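Local coordinates for protein possible adhesin (Caldicellulosiruptor kronotskyensis, PDB 4WA0) that probably mediates attachment of the cell to cellulose, as a tapirin, through this C-terminal beta-helix domain, which also binds a magnesium ion, at residues 43-48 against 69-74; 25-30 against 334-339; 73-78 against 96-101. All coordinates share one frame; numbering follows the deposited sequence. Where two conformers were deposited one is given.

Contact 1: residues 43-48 against 69-74; sequences AVFNID and NNIVVR
Strands 44-47 and 69-73, neighbours in one parallel sheet of the beta-helix, run in register, their axes 4.6 Å apart at closest and 6° from parallel, and a ladder of backbone bonds joins them, from Asn-70 N to Ala-43 O at one end to Arg-74 N to Ile-47 O at the other. On the buried face Phe-45 stands beside Ile-71, and Ile-47 beside Val-73. Phe-45 CD2 lies 4.2 Å from Ile-71 CG1. Ile-47 chi1 of 62° puts CG1 beside Val-73, 4.1 Å from Val-73 CG2. The other face carries Val-44, Asn-46, Asn-70 and Val-72 and is more exposed.

A side chain bonds across the pair at each end. Asn-69 OD1 accepts from Ala-43 N at 2.9 Å, in the carbonyl plane. Its ND2 is held by Asn-59 O and Thr-93 OG1. At the far end the extended Arg-74 side chain reaches back over the first strand. Its NH1 makes a salt bridge of 2.9 Å to Asp-48 OD1, in the guanidinium plane but from above the carboxylate plane. The backbone O of Asn-46 lies over one guanidinium face. Asn-46 ND2 and Arg-74 NH2 approach to 3.0 Å as two donors, unbonded, their planes 78° apart. Glu-27 OE1 accepts from ND2 and Asn-28 OD1 from NH2.

Apolar pairs thus line the inner face, while a buried amide and a surface salt bridge hold the two ends.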
ATOM      1  N   ALA A  43     -10.086   1.888   2.420  1.00 11.03           N
ATOM      2  CA  ALA A  43      -9.097   1.994   1.321  1.00  9.77           C
ATOM      3  C   ALA A  43      -9.542   1.121   0.166  1.00  9.66           C
ATOM      4  O   ALA A  43      -9.687  -0.068   0.316  1.00  9.15           O
ATOM      5  CB  ALA A  43      -7.719   1.613   1.791  1.00  9.80           C
ATOM      6  N   VAL A  44      -9.608   1.727  -1.011  1.00  8.79           N
ATOM      7  CA  VAL A  44      -9.852   1.007  -2.254  1.00  9.54           C
ATOM      8  C   VAL A  44      -8.753   1.378  -3.250  1.00  9.72           C
ATOM      9  O   VAL A  44      -8.695   2.492  -3.732  1.00  9.47           O
ATOM     10  CB  VAL A  44     -11.238   1.289  -2.850  1.00  8.78           C
ATOM     11  CG1 VAL A  44     -11.365   0.494  -4.136  1.00  9.69           C
ATOM     12  CG2 VAL A  44     -12.339   0.880  -1.937  1.00  8.57           C
ATOM     13  N   PHE A  45      -7.822   0.445  -3.474  1.00  9.99           N
ATOM     14  CA  PHE A  45      -6.665   0.697  -4.324  1.00 10.32           C
ATOM     15  C   PHE A  45      -6.701  -0.251  -5.521  1.00 10.92           C
ATOM     16  O   PHE A  45      -6.993  -1.485  -5.397  1.00 10.68           O
ATOM     17  CB  PHE A  45      -5.368   0.421  -3.553  1.00 10.97           C
ATOM     18  CG  PHE A  45      -5.077   1.278  -2.342  1.00 10.35           C
ATOM     19  CD1 PHE A  45      -5.776   2.444  -2.014  1.00 11.13           C
ATOM     20  CD2 PHE A  45      -4.016   0.904  -1.510  1.00 11.86           C
ATOM     21  CE1 PHE A  45      -5.451   3.176  -0.899  1.00 11.78           C
ATOM     22  CE2 PHE A  45      -3.692   1.654  -0.408  1.00 11.06           C
ATOM     23  CZ  PHE A  45      -4.388   2.796  -0.112  1.00 12.34           C
ATOM     24  N   ASN A  46      -6.266   0.268  -6.655  1.00 10.88           N
ATOM     25  CA  ASN A  46      -5.902  -0.554  -7.801  1.00 11.72           C
ATOM     26  C   ASN A  46      -4.567   0.019  -8.287  1.00 11.37           C
ATOM     27  O   ASN A  46      -4.566   0.967  -9.103  1.00 11.25           O
ATOM     28  CB  ASN A  46      -6.958  -0.471  -8.861  1.00 14.59           C
ATOM     29  CG  ASN A  46      -6.609  -1.273 -10.112  1.00 18.73           C
ATOM     30  OD1 ASN A  46      -6.053  -2.388 -10.026  1.00 23.92           O
ATOM     31  ND2 ASN A  46      -7.009  -0.762 -11.278  1.00 22.70           N
ATOM     32  N   ILE A  47      -3.455  -0.500  -7.739  1.00 10.01           N
ATOM     33  CA  ILE A  47      -2.137   0.046  -7.928  1.00 10.80           C
ATOM     34  C   ILE A  47      -1.121  -0.972  -8.302  1.00 11.62           C
ATOM     35  O   ILE A  47      -1.374  -2.184  -8.277  1.00 11.74           O
ATOM     36  CB  ILE A  47      -1.670   0.814  -6.643  1.00 10.49           C
ATOM     37  CG1 ILE A  47      -1.583  -0.139  -5.443  1.00 10.59           C
ATOM     38  CG2 ILE A  47      -2.576   2.021  -6.432  1.00 12.86           C
ATOM     39  CD1 ILE A  47      -1.223   0.513  -4.137  1.00 10.25           C
ATOM     40  N   ASP A  48       0.057  -0.507  -8.705  1.00 12.93           N
ATOM     41  CA  ASP A  48       1.088  -1.427  -9.117  1.00 13.09           C
ATOM     42  C   ASP A  48       1.893  -1.964  -7.965  1.00 13.24           C
ATOM     43  O   ASP A  48       2.149  -3.162  -7.918  1.00 13.60           O
ATOM     44  CB  ASP A  48       2.082  -0.743 -10.052  1.00 13.31           C
ATOM     45  CG  ASP A  48       1.463  -0.323 -11.396  1.00 16.98           C
ATOM     46  OD1 ASP A  48       0.713  -1.098 -11.993  1.00 20.12           O
ATOM     47  OD2 ASP A  48       1.757   0.779 -11.926  1.00 21.47           O
ATOM     48  N   ASN A  69     -12.203  -2.495   2.877  1.00  9.80           N
ATOM     49  CA  ASN A  69     -10.946  -2.256   2.175  1.00  9.20           C
ATOM     50  C   ASN A  69     -10.926  -3.209   1.029  1.00 10.54           C
ATOM     51  O   ASN A  69     -11.189  -4.431   1.201  1.00  9.82           O
ATOM     52  CB  ASN A  69      -9.799  -2.539   3.110  1.00  9.73           C
ATOM     53  CG  ASN A  69      -9.803  -1.646   4.323  1.00 11.14           C
ATOM     54  OD1 ASN A  69      -9.851  -0.415   4.236  1.00 12.36           O
ATOM     55  ND2 ASN A  69      -9.796  -2.284   5.518  1.00 12.14           N
ATOM     56  N   ASN A  70     -10.523  -2.696  -0.105  0.73 10.66           N
ATOM     57  CA  ASN A  70     -10.386  -3.517  -1.309  0.73 11.84           C
ATOM     58  C   ASN A  70      -9.107  -3.086  -2.043  0.73 12.45           C
ATOM     59  O   ASN A  70      -9.073  -2.107  -2.787  0.73 11.33           O
ATOM     60  CB  ASN A  70     -11.610  -3.282  -2.146  0.73 14.10           C
ATOM     61  CG  ASN A  70     -11.719  -4.226  -3.310  0.73 16.33           C
ATOM     62  OD1 ASN A  70     -11.089  -5.257  -3.310  0.73 18.76           O
ATOM     63  ND2 ASN A  70     -12.672  -3.940  -4.223  0.73 15.97           N
ATOM     64  N   ILE A  71      -8.039  -3.846  -1.805  1.00 12.11           N
ATOM     65  CA  ILE A  71      -6.688  -3.426  -2.145  1.00 12.95           C
ATOM     66  C   ILE A  71      -6.225  -4.384  -3.210  1.00 12.56           C
ATOM     67  O   ILE A  71      -6.079  -5.570  -2.931  1.00 14.07           O
ATOM     68  CB  ILE A  71      -5.795  -3.392  -0.898  1.00 13.36           C
ATOM     69  CG1 ILE A  71      -6.270  -2.259   0.044  1.00 15.38           C
ATOM     70  CG2 ILE A  71      -4.349  -3.272  -1.288  1.00 13.25           C
ATOM     71  CD1 ILE A  71      -5.689  -2.330   1.393  1.00 15.85           C
ATOM     72  N   VAL A  72      -5.974  -3.873  -4.411  1.00 11.32           N
ATOM     73  CA  VAL A  72      -5.485  -4.697  -5.485  1.00 11.42           C
ATOM     74  C   VAL A  72      -4.173  -4.107  -5.948  1.00 10.93           C
ATOM     75  O   VAL A  72      -4.088  -2.902  -6.203  1.00 11.69           O
ATOM     76  CB  VAL A  72      -6.489  -4.734  -6.678  1.00 10.87           C
ATOM     77  CG1 VAL A  72      -5.899  -5.430  -7.862  1.00 12.13           C
ATOM     78  CG2 VAL A  72      -7.858  -5.292  -6.247  1.00 12.71           C
ATOM     79  N   VAL A  73      -3.151  -4.973  -5.948  1.00 11.05           N
ATOM     80  CA  VAL A  73      -1.771  -4.611  -6.195  1.00 11.45           C
ATOM     81  C   VAL A  73      -1.272  -5.526  -7.298  1.00 13.26           C
ATOM     82  O   VAL A  73      -1.207  -6.758  -7.133  1.00 13.83           O
ATOM     83  CB  VAL A  73      -0.923  -4.718  -4.926  1.00 11.46           C
ATOM     84  CG1 VAL A  73       0.527  -4.344  -5.245  1.00 12.50           C
ATOM     85  CG2 VAL A  73      -1.479  -3.835  -3.769  1.00 11.55           C
ATOM     86  N   ARG A  74      -0.915  -4.924  -8.426  1.00 12.68           N
ATOM     87  CA  ARG A  74      -0.618  -5.678  -9.632  1.00 14.75           C
ATOM     88  C   ARG A  74       0.730  -6.342  -9.585  1.00 13.94           C
ATOM     89  O   ARG A  74       0.958  -7.320 -10.328  1.00 13.39           O
ATOM     90  CB  ARG A  74      -0.707  -4.791 -10.876  1.00 17.56           C
ATOM     91  CG  ARG A  74      -2.072  -4.184 -11.137  1.00 21.61           C
ATOM     92  CD  ARG A  74      -1.901  -3.227 -12.314  1.00 25.47           C
ATOM     93  NE  ARG A  74      -3.084  -2.444 -12.506  1.00 32.39           N
ATOM     94  CZ  ARG A  74      -3.164  -1.114 -12.485  1.00 32.22           C
ATOM     95  NH1 ARG A  74      -2.109  -0.343 -12.371  1.00 28.58           N
ATOM     96  NH2 ARG A  74      -4.351  -0.567 -12.745  1.00 34.46           N
TER

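Contact 2: residues 25-30 against 334-339; sequences TVENGS and TLKYQM
Two neighbouring strands of a parallel sheet in the beta-helix, 24-27 and 333-337, meet here although they lie far apart in sequence. Thr-25 pairs with Thr-334, Val-26 with Leu-335 and Glu-27 with Lys-336. Three backbone bonds of 2.8 to 2.9 Å join them: Leu-335 N to Thr-25 O, Glu-27 N to Leu-335 O, and Tyr-337 N to Glu-27 O.

The two threonines stand side by side. A water bridges them, 2.7 Å from Thr-25 OG1 and 3.1 Å from Thr-334 OG1. Thr-25 OG1 also bonds to Arg-67. Next along the same face, the Glu-27 and Lys-336 side chains run alongside each other, though the end of Lys-336 is uncertain. Glu-27 OE1 bonds to Asn-46 ND2.

In a beta-helix each coil stacks on the next, and here a late coil is laid against an early one. Val-26 and Leu-335 point to the buried side, where they pack on Ala-11 and Ile-12 respectively.

After strand 24-27 the chain turns at Asn-28 and Gly-29. The ring of Tyr-337, at the end of the other strand and with CG anti to the backbone N (chi1 173°), lies against that turn. Gly-29 CA sits over one face of the Tyr-337 ring, 4.1 Å from the centroid, in a CH-pi contact. Tyr-337 OH bonds to Leu-8 O.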
ATOM      1  N   THR A  25      -9.472   6.354  -2.266  1.00  9.37           N
ATOM      2  CA  THR A  25      -9.523   5.564  -3.473  1.00  9.29           C
ATOM      3  C   THR A  25      -8.333   5.948  -4.341  1.00  9.82           C
ATOM      4  O   THR A  25      -8.086   7.163  -4.576  1.00 12.13           O
ATOM      5  CB  THR A  25     -10.817   5.791  -4.278  1.00  9.17           C
ATOM      6  OG1 THR A  25     -11.970   5.581  -3.474  1.00 10.73           O
ATOM      7  CG2 THR A  25     -10.862   4.911  -5.513  1.00 10.06           C
ATOM      8  N   VAL A  26      -7.533   4.969  -4.721  1.00 10.01           N
ATOM      9  CA  VAL A  26      -6.317   5.256  -5.535  1.00 10.47           C
ATOM     10  C   VAL A  26      -6.340   4.341  -6.741  1.00 11.84           C
ATOM     11  O   VAL A  26      -6.432   3.105  -6.601  1.00 11.23           O
ATOM     12  CB  VAL A  26      -4.999   5.036  -4.796  1.00  9.33           C
ATOM     13  CG1 VAL A  26      -3.802   5.397  -5.708  1.00  9.74           C
ATOM     14  CG2 VAL A  26      -4.891   5.834  -3.517  1.00 10.48           C
ATOM     15  N   GLU A  27      -6.203   4.964  -7.923  1.00 12.31           N
ATOM     16  CA  GLU A  27      -6.185   4.250  -9.178  1.00 13.74           C
ATOM     17  C   GLU A  27      -4.914   4.537  -9.884  1.00 13.81           C
ATOM     18  O   GLU A  27      -4.660   5.728 -10.230  1.00 12.23           O
ATOM     19  CB  GLU A  27      -7.405   4.712 -10.021  1.00 15.03           C
ATOM     20  CG  GLU A  27      -7.439   4.246 -11.469  1.00 18.47           C
ATOM     21  CD  GLU A  27      -7.761   2.792 -11.670  1.00 24.27           C
ATOM     22  OE1 GLU A  27      -8.119   2.084 -10.742  1.00 27.82           O
ATOM     23  OE2 GLU A  27      -7.671   2.334 -12.816  1.00 30.60           O
ATOM     24  N   ASN A  28      -4.157   3.475 -10.183  1.00 12.75           N
ATOM     25  CA  ASN A  28      -2.892   3.522 -10.853  1.00 14.37           C
ATOM     26  C   ASN A  28      -1.743   4.119 -10.051  1.00 13.69           C
ATOM     27  O   ASN A  28      -1.905   4.610  -8.942  1.00 11.92           O
ATOM     28  CB  ASN A  28      -3.007   4.203 -12.233  1.00 14.58           C
ATOM     29  CG  ASN A  28      -3.842   3.360 -13.210  1.00 17.54           C
ATOM     30  OD1 ASN A  28      -3.830   2.121 -13.151  1.00 17.80           O
ATOM     31  ND2 ASN A  28      -4.603   4.014 -14.049  1.00 17.76           N
ATOM     32  N   GLY A  29      -0.546   4.015 -10.613  1.00 13.50           N
ATOM     33  CA  GLY A  29       0.665   4.322  -9.881  1.00 13.75           C
ATOM     34  C   GLY A  29       1.017   3.350  -8.781  1.00 12.88           C
ATOM     35  O   GLY A  29       0.407   2.323  -8.650  1.00 13.89           O
ATOM     36  N   SER A  30       1.903   3.783  -7.922  1.00 13.34           N
ATOM     37  CA  SER A  30       2.340   3.001  -6.744  1.00 12.56           C
ATOM     38  C   SER A  30       2.217   3.844  -5.480  1.00 12.47           C
ATOM     39  O   SER A  30       2.068   5.086  -5.537  1.00 12.55           O
ATOM     40  CB  SER A  30       3.752   2.560  -6.966  1.00 14.05           C
ATOM     41  OG  SER A  30       3.776   1.568  -7.985  1.00 15.60           O
ATOM     42  N   THR A 334     -10.459  10.648  -3.856  1.00 12.26           N
ATOM     43  CA  THR A 334     -10.193   9.810  -4.994  1.00 12.16           C
ATOM     44  C   THR A 334      -9.003  10.398  -5.711  1.00 11.76           C
ATOM     45  O   THR A 334      -9.018  11.603  -6.031  1.00 13.03           O
ATOM     46  CB  THR A 334     -11.409   9.798  -5.933  1.00 16.42           C
ATOM     47  OG1 THR A 334     -12.459   9.061  -5.297  1.00 18.31           O
ATOM     48  CG2 THR A 334     -11.112   9.196  -7.212  1.00 18.74           C
ATOM     49  N   LEU A 335      -7.980   9.587  -5.901  1.00 11.03           N
ATOM     50  CA  LEU A 335      -6.732   9.960  -6.565  1.00 11.82           C
ATOM     51  C   LEU A 335      -6.457   9.031  -7.753  1.00 12.90           C
ATOM     52  O   LEU A 335      -6.176   7.832  -7.583  1.00 12.42           O
ATOM     53  CB  LEU A 335      -5.574   9.995  -5.579  1.00 12.73           C
ATOM     54  CG  LEU A 335      -4.136  10.189  -6.105  1.00 12.39           C
ATOM     55  CD1 LEU A 335      -4.016  11.522  -6.858  1.00 13.85           C
ATOM     56  CD2 LEU A 335      -3.138  10.088  -4.948  1.00 14.09           C
ATOM     57  N   LYS A 336      -6.532   9.606  -8.952  0.54 14.18           N
ATOM     58  CA  LYS A 336      -6.163   8.890 -10.148  0.54 14.82           C
ATOM     59  C   LYS A 336      -4.765   9.345 -10.486  0.54 13.90           C
ATOM     60  O   LYS A 336      -4.533  10.505 -10.844  0.54 14.12           O
ATOM     61  CB  LYS A 336      -7.071   9.226 -11.313  0.54 16.92           C
ATOM     62  CG  LYS A 336      -6.641   8.537 -12.599  0.54 18.89           C
ATOM     63  CD  LYS A 336      -7.346   7.238 -12.823  0.54 23.49           C
ATOM     64  CE  LYS A 336      -7.939   7.112 -14.212  0.54 21.10           C
ATOM     65  NZ  LYS A 336      -6.941   6.949 -15.291  0.54 22.40           N
ATOM     66  N   TYR A 337      -3.844   8.419 -10.419  1.00 13.38           N
ATOM     67  CA  TYR A 337      -2.450   8.756 -10.725  1.00 13.48           C
ATOM     68  C   TYR A 337      -2.236   9.286 -12.139  1.00 15.07           C
ATOM     69  O   TYR A 337      -2.750   8.704 -13.104  1.00 13.73           O
ATOM     70  CB  TYR A 337      -1.553   7.544 -10.517  1.00 12.84           C
ATOM     71  CG  TYR A 337      -0.128   7.801 -10.996  1.00 13.88           C
ATOM     72  CD1 TYR A 337       0.711   8.629 -10.285  1.00 13.84           C
ATOM     73  CD2 TYR A 337       0.368   7.209 -12.133  1.00 14.04           C
ATOM     74  CE1 TYR A 337       2.000   8.863 -10.723  1.00 14.95           C
ATOM     75  CE2 TYR A 337       1.655   7.453 -12.571  1.00 15.18           C
ATOM     76  CZ  TYR A 337       2.484   8.322 -11.858  1.00 16.50           C
ATOM     77  OH  TYR A 337       3.822   8.555 -12.266  1.00 18.27           O
ATOM     78  N   GLN A 338      -1.425  10.348 -12.271  1.00 15.20           N
ATOM     79  CA  GLN A 338      -0.942  10.765 -13.586  1.00 17.25           C
ATOM     80  C   GLN A 338       0.483  11.209 -13.429  1.00 15.84           C
ATOM     81  O   GLN A 338       0.791  11.970 -12.514  1.00 15.90           O
ATOM     82  CB  GLN A 338      -1.703  11.988 -14.067  1.00 20.36           C
ATOM     83  CG  GLN A 338      -3.196  11.811 -14.207  1.00 25.04           C
ATOM     84  CD  GLN A 338      -3.537  10.938 -15.425  1.00 35.80           C
ATOM     85  OE1 GLN A 338      -2.654  10.551 -16.225  1.00 35.55           O
ATOM     86  NE2 GLN A 338      -4.801  10.589 -15.534  1.00 35.72           N
HETATM   87  N   MSE A 339       1.342  10.778 -14.342  0.55 16.19           N
HETATM   88  CA  MSE A 339       2.747  11.210 -14.354  0.55 16.55           C
HETATM   89  C   MSE A 339       2.819  12.676 -14.691  0.55 16.30           C
HETATM   90  O   MSE A 339       2.145  13.133 -15.627  0.55 14.55           O
HETATM   91  CB  MSE A 339       3.545  10.426 -15.407  0.55 17.63           C
HETATM   92  CG  MSE A 339       4.980  10.892 -15.563  0.55 20.06           C
HETATM   93 SE   MSE A 339       6.141  10.053 -14.202  0.55 25.38          SE
HETATM   94  CE  MSE A 339       7.536   9.627 -15.535  0.55 27.36           C
TER
HETATM   95  O   HOH W   1     -12.850   7.865  -2.412  0.66 16.80           O

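Contact 3: residues 73-78 against 96-101; sequences VRNIIY and DAKTIY
Val-73 opens the contact with its N bonded to Asp-96 O at 2.9 Å. Its side chain meets Ala-97 on the buried face. Val-73 O receives a weak bond from Lys-98 N. Arg-74 and Asn-75 then turn the corner between two sheets of the beta-helix, and Lys-98 turns the matching corner of the next coil. The first segment spends one more residue here, a beta bulge that shifts the register by one. Lys-98 CB rests against the corner, 3.4 Å from Asn-75 O.

Asn-75 O accepts from Thr-99 N at 3.0 Å. Its side chain crosses that of Lys-98. One water joins Asn-75 OD1, Lys-98 NZ and Thr-99 OG1, lying 2.7 Å from Asn-75 OD1. Asn-75 ND2 turns back to Asn-49 OD1, and Thr-99 OG1 has a further partner in Gln-118.

After the corner the strands 76-78 and 99-101 run parallel. Ile-76 CG1 lies beside Thr-99 CB. Ile-77 N bonds to Thr-99 O, and Ile-77 O takes Tyr-101 N. With CG1 anti to the carbonyl carbon (chi1 -64°), Ile-77 sends CD1 back to Ala-97 CB at 3.7 Å, while its CB packs on Ile-100 CG1. Ile-77 thus touches residues on both sides of the corner. Tyr-78 points to the other face, where helix 217-224 covers it. Tyr-101 CD2 sits over one face of the Tyr-78 ring, 3.7 Å from Tyr-78 CE2. The ring planes are inclined at 40°. Tyr-101 OH bonds to Asp-122.

Apolar contacts therefore pack the inner side of the corner. On the other side, by the N-terminal residues, the shared water probably helps to hold Asn-75, Thr-99 and Lys-98 together, and Lys-98 NZ also bonds to Thr-1 OG1.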
ATOM      1  N   VAL A  73      -3.151  -4.973  -5.948  1.00 11.05           N
ATOM      2  CA  VAL A  73      -1.771  -4.611  -6.195  1.00 11.45           C
ATOM      3  C   VAL A  73      -1.272  -5.526  -7.298  1.00 13.26           C
ATOM      4  O   VAL A  73      -1.207  -6.758  -7.133  1.00 13.83           O
ATOM      5  CB  VAL A  73      -0.923  -4.718  -4.926  1.00 11.46           C
ATOM      6  CG1 VAL A  73       0.527  -4.344  -5.245  1.00 12.50           C
ATOM      7  CG2 VAL A  73      -1.479  -3.835  -3.769  1.00 11.55           C
ATOM      8  N   ARG A  74      -0.915  -4.924  -8.426  1.00 12.68           N
ATOM      9  CA  ARG A  74      -0.618  -5.678  -9.632  1.00 14.75           C
ATOM     10  C   ARG A  74       0.730  -6.342  -9.585  1.00 13.94           C
ATOM     11  O   ARG A  74       0.958  -7.320 -10.328  1.00 13.39           O
ATOM     12  CB  ARG A  74      -0.707  -4.791 -10.876  1.00 17.56           C
ATOM     13  CG  ARG A  74      -2.072  -4.184 -11.137  1.00 21.61           C
ATOM     14  CD  ARG A  74      -1.901  -3.227 -12.314  1.00 25.47           C
ATOM     15  NE  ARG A  74      -3.084  -2.444 -12.506  1.00 32.39           N
ATOM     16  CZ  ARG A  74      -3.164  -1.114 -12.485  1.00 32.22           C
ATOM     17  NH1 ARG A  74      -2.109  -0.343 -12.371  1.00 28.58           N
ATOM     18  NH2 ARG A  74      -4.351  -0.567 -12.745  1.00 34.46           N
ATOM     19  N   ASN A  75       1.640  -5.808  -8.813  1.00 13.31           N
ATOM     20  CA  ASN A  75       2.957  -6.323  -8.687  1.00 13.81           C
ATOM     21  C   ASN A  75       3.230  -6.658  -7.204  1.00 14.37           C
ATOM     22  O   ASN A  75       2.767  -7.680  -6.742  1.00 14.05           O
ATOM     23  CB  ASN A  75       4.000  -5.409  -9.384  1.00 14.63           C
ATOM     24  CG  ASN A  75       5.329  -6.055  -9.406  1.00 17.96           C
ATOM     25  OD1 ASN A  75       5.402  -7.268  -9.658  1.00 20.63           O
ATOM     26  ND2 ASN A  75       6.385  -5.318  -9.143  1.00 17.95           N
ATOM     27  N   ILE A  76       3.927  -5.800  -6.465  0.57 12.70           N
ATOM     28  CA  ILE A  76       4.479  -6.160  -5.176  0.57 13.53           C
ATOM     29  C   ILE A  76       3.885  -5.378  -3.996  0.57 12.73           C
ATOM     30  O   ILE A  76       3.732  -4.189  -4.077  0.57 12.04           O
ATOM     31  CB  ILE A  76       6.020  -5.972  -5.179  0.57 14.13           C
ATOM     32  CG1 ILE A  76       6.678  -6.977  -6.150  0.57 14.96           C
ATOM     33  CG2 ILE A  76       6.586  -6.045  -3.764  0.57 14.10           C
ATOM     34  CD1 ILE A  76       8.132  -6.727  -6.524  0.57 15.51           C
ATOM     35  N   ILE A  77       3.540  -6.085  -2.924  1.00 12.22           N
ATOM     36  CA  ILE A  77       3.348  -5.513  -1.585  1.00 11.60           C
ATOM     37  C   ILE A  77       4.675  -5.862  -0.844  1.00 12.75           C
ATOM     38  O   ILE A  77       4.985  -7.062  -0.644  1.00 13.26           O
ATOM     39  CB  ILE A  77       2.123  -6.119  -0.857  1.00 11.17           C
ATOM     40  CG1 ILE A  77       0.811  -5.784  -1.616  1.00 11.57           C
ATOM     41  CG2 ILE A  77       2.026  -5.586   0.574  1.00 12.37           C
ATOM     42  CD1 ILE A  77      -0.433  -6.228  -0.970  1.00 11.19           C
ATOM     43  N   TYR A  78       5.345  -4.849  -0.342  1.00 12.04           N
ATOM     44  CA  TYR A  78       6.549  -5.044   0.420  1.00 11.56           C
ATOM     45  C   TYR A  78       6.370  -4.471   1.772  1.00 11.23           C
ATOM     46  O   TYR A  78       6.039  -3.327   1.890  1.00 10.82           O
ATOM     47  CB  TYR A  78       7.735  -4.430  -0.300  1.00 12.96           C
ATOM     48  CG  TYR A  78       9.054  -4.460   0.461  1.00 13.06           C
ATOM     49  CD1 TYR A  78       9.289  -3.624   1.518  1.00 14.87           C
ATOM     50  CD2 TYR A  78      10.099  -5.274   0.050  1.00 15.36           C
ATOM     51  CE1 TYR A  78      10.532  -3.590   2.193  1.00 15.84           C
ATOM     52  CE2 TYR A  78      11.315  -5.287   0.745  1.00 15.21           C
ATOM     53  CZ  TYR A  78      11.500  -4.468   1.826  1.00 17.02           C
ATOM     54  OH  TYR A  78      12.678  -4.366   2.519  1.00 19.72           O
ATOM     55  N   ASP A  96      -5.594  -8.440  -2.954  0.65 12.10           N
ATOM     56  CA  ASP A  96      -5.267  -9.321  -4.061  0.65 13.72           C
ATOM     57  C   ASP A  96      -3.994  -8.795  -4.686  0.65 12.91           C
ATOM     58  O   ASP A  96      -4.054  -7.688  -5.284  0.65 12.06           O
ATOM     59  CB  ASP A  96      -6.436  -9.292  -5.045  0.65 16.18           C
ATOM     60  CG  ASP A  96      -6.290 -10.279  -6.154  0.65 20.26           C
ATOM     61  OD1 ASP A  96      -5.187 -10.336  -6.722  0.65 21.38           O
ATOM     62  OD2 ASP A  96      -7.318 -10.943  -6.525  0.65 22.96           O
ATOM     63  N   ALA A  97      -2.857  -9.493  -4.457  1.00 13.04           N
ATOM     64  CA  ALA A  97      -1.522  -9.096  -4.888  1.00 12.15           C
ATOM     65  C   ALA A  97      -0.828 -10.181  -5.651  1.00 12.96           C
ATOM     66  O   ALA A  97      -0.981 -11.346  -5.341  1.00 12.39           O
ATOM     67  CB  ALA A  97      -0.619  -8.650  -3.730  1.00 13.55           C
ATOM     68  N   LYS A  98       0.002  -9.818  -6.629  1.00 11.83           N
ATOM     69  CA  LYS A  98       0.806 -10.829  -7.279  1.00 14.07           C
ATOM     70  C   LYS A  98       1.867 -11.329  -6.285  1.00 14.04           C
ATOM     71  O   LYS A  98       2.025 -12.524  -6.120  1.00 17.73           O
ATOM     72  CB  LYS A  98       1.470 -10.275  -8.559  1.00 15.81           C
ATOM     73  CG  LYS A  98       2.340 -11.254  -9.304  1.00 22.40           C
ATOM     74  CD  LYS A  98       2.756 -10.617 -10.621  1.00 27.23           C
ATOM     75  CE  LYS A  98       3.950 -11.319 -11.216  1.00 39.04           C
ATOM     76  NZ  LYS A  98       5.180 -11.208 -10.379  1.00 47.49           N
ATOM     77  N   THR A  99       2.614 -10.438  -5.670  1.00 14.30           N
ATOM     78  CA  THR A  99       3.804 -10.868  -4.860  1.00 13.97           C
ATOM     79  C   THR A  99       3.659 -10.132  -3.545  1.00 14.30           C
ATOM     80  O   THR A  99       3.344  -8.966  -3.556  1.00 14.84           O
ATOM     81  CB  THR A  99       5.105 -10.502  -5.487  1.00 15.98           C
ATOM     82  OG1 THR A  99       5.272 -11.145  -6.777  1.00 19.04           O
ATOM     83  CG2 THR A  99       6.308 -10.830  -4.575  1.00 17.22           C
ATOM     84  N   ILE A 100       3.731 -10.831  -2.416  1.00 12.61           N
ATOM     85  CA  ILE A 100       3.784 -10.135  -1.104  1.00 12.51           C
ATOM     86  C   ILE A 100       5.026 -10.621  -0.366  1.00 13.80           C
ATOM     87  O   ILE A 100       5.284 -11.841  -0.345  1.00 13.57           O
ATOM     88  CB  ILE A 100       2.487 -10.312  -0.282  1.00 13.50           C
ATOM     89  CG1 ILE A 100       2.563  -9.581   1.070  1.00 15.05           C
ATOM     90  CG2 ILE A 100       2.071 -11.793  -0.055  1.00 14.49           C
ATOM     91  CD1 ILE A 100       1.261  -9.328   1.728  1.00 16.07           C
ATOM     92  N   TYR A 101       5.798  -9.692   0.212  1.00 13.36           N
ATOM     93  CA  TYR A 101       6.885 -10.030   1.066  1.00 12.92           C
ATOM     94  C   TYR A 101       6.655  -9.348   2.392  1.00 12.04           C
ATOM     95  O   TYR A 101       6.373  -8.144   2.397  1.00 12.08           O
ATOM     96  CB  TYR A 101       8.184  -9.499   0.453  1.00 14.54           C
ATOM     97  CG  TYR A 101       9.328  -9.481   1.419  1.00 14.20           C
ATOM     98  CD1 TYR A 101       9.932 -10.724   1.832  1.00 16.39           C
ATOM     99  CD2 TYR A 101       9.736  -8.320   2.071  1.00 15.85           C
ATOM    100  CE1 TYR A 101      10.927 -10.727   2.802  1.00 17.71           C
ATOM    101  CE2 TYR A 101      10.784  -8.332   3.008  1.00 17.33           C
ATOM    102  CZ  TYR A 101      11.352  -9.522   3.384  1.00 18.65           C
ATOM    103  OH  TYR A 101      12.377  -9.519   4.331  1.00 23.07           O
TER
HETATM  104  O   HOH W   2      -3.359  -8.533  -8.131  1.00 18.92           O
HETATM  105  O   HOH W   3       6.482  -9.536  -8.550  1.00 29.02           O

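Overall arrangement
From the N terminus, the chain first reaches 25-30, which pairs on one side with 334-339, near the C terminus, and on the other with 44-47. Contact 2 thus closes a loop of some 300 residues, and contacts 1 and 3 are nested inside it. Contact 1 closes a short loop from 43-48 to 69-74. Contact 3 begins where contact 1 ends, sharing Val-73 and Arg-74, and closes the next loop at 96-101. Strands 333-337, 24-27, 44-47, 69-73 and 93-97 lie in that order across one parallel sheet. Contact 3 carries the pairing round a corner into strands 76-79 and 99-102. Arg-74, shared by contacts 1 and 3, also reaches Asn-28 of contact 2.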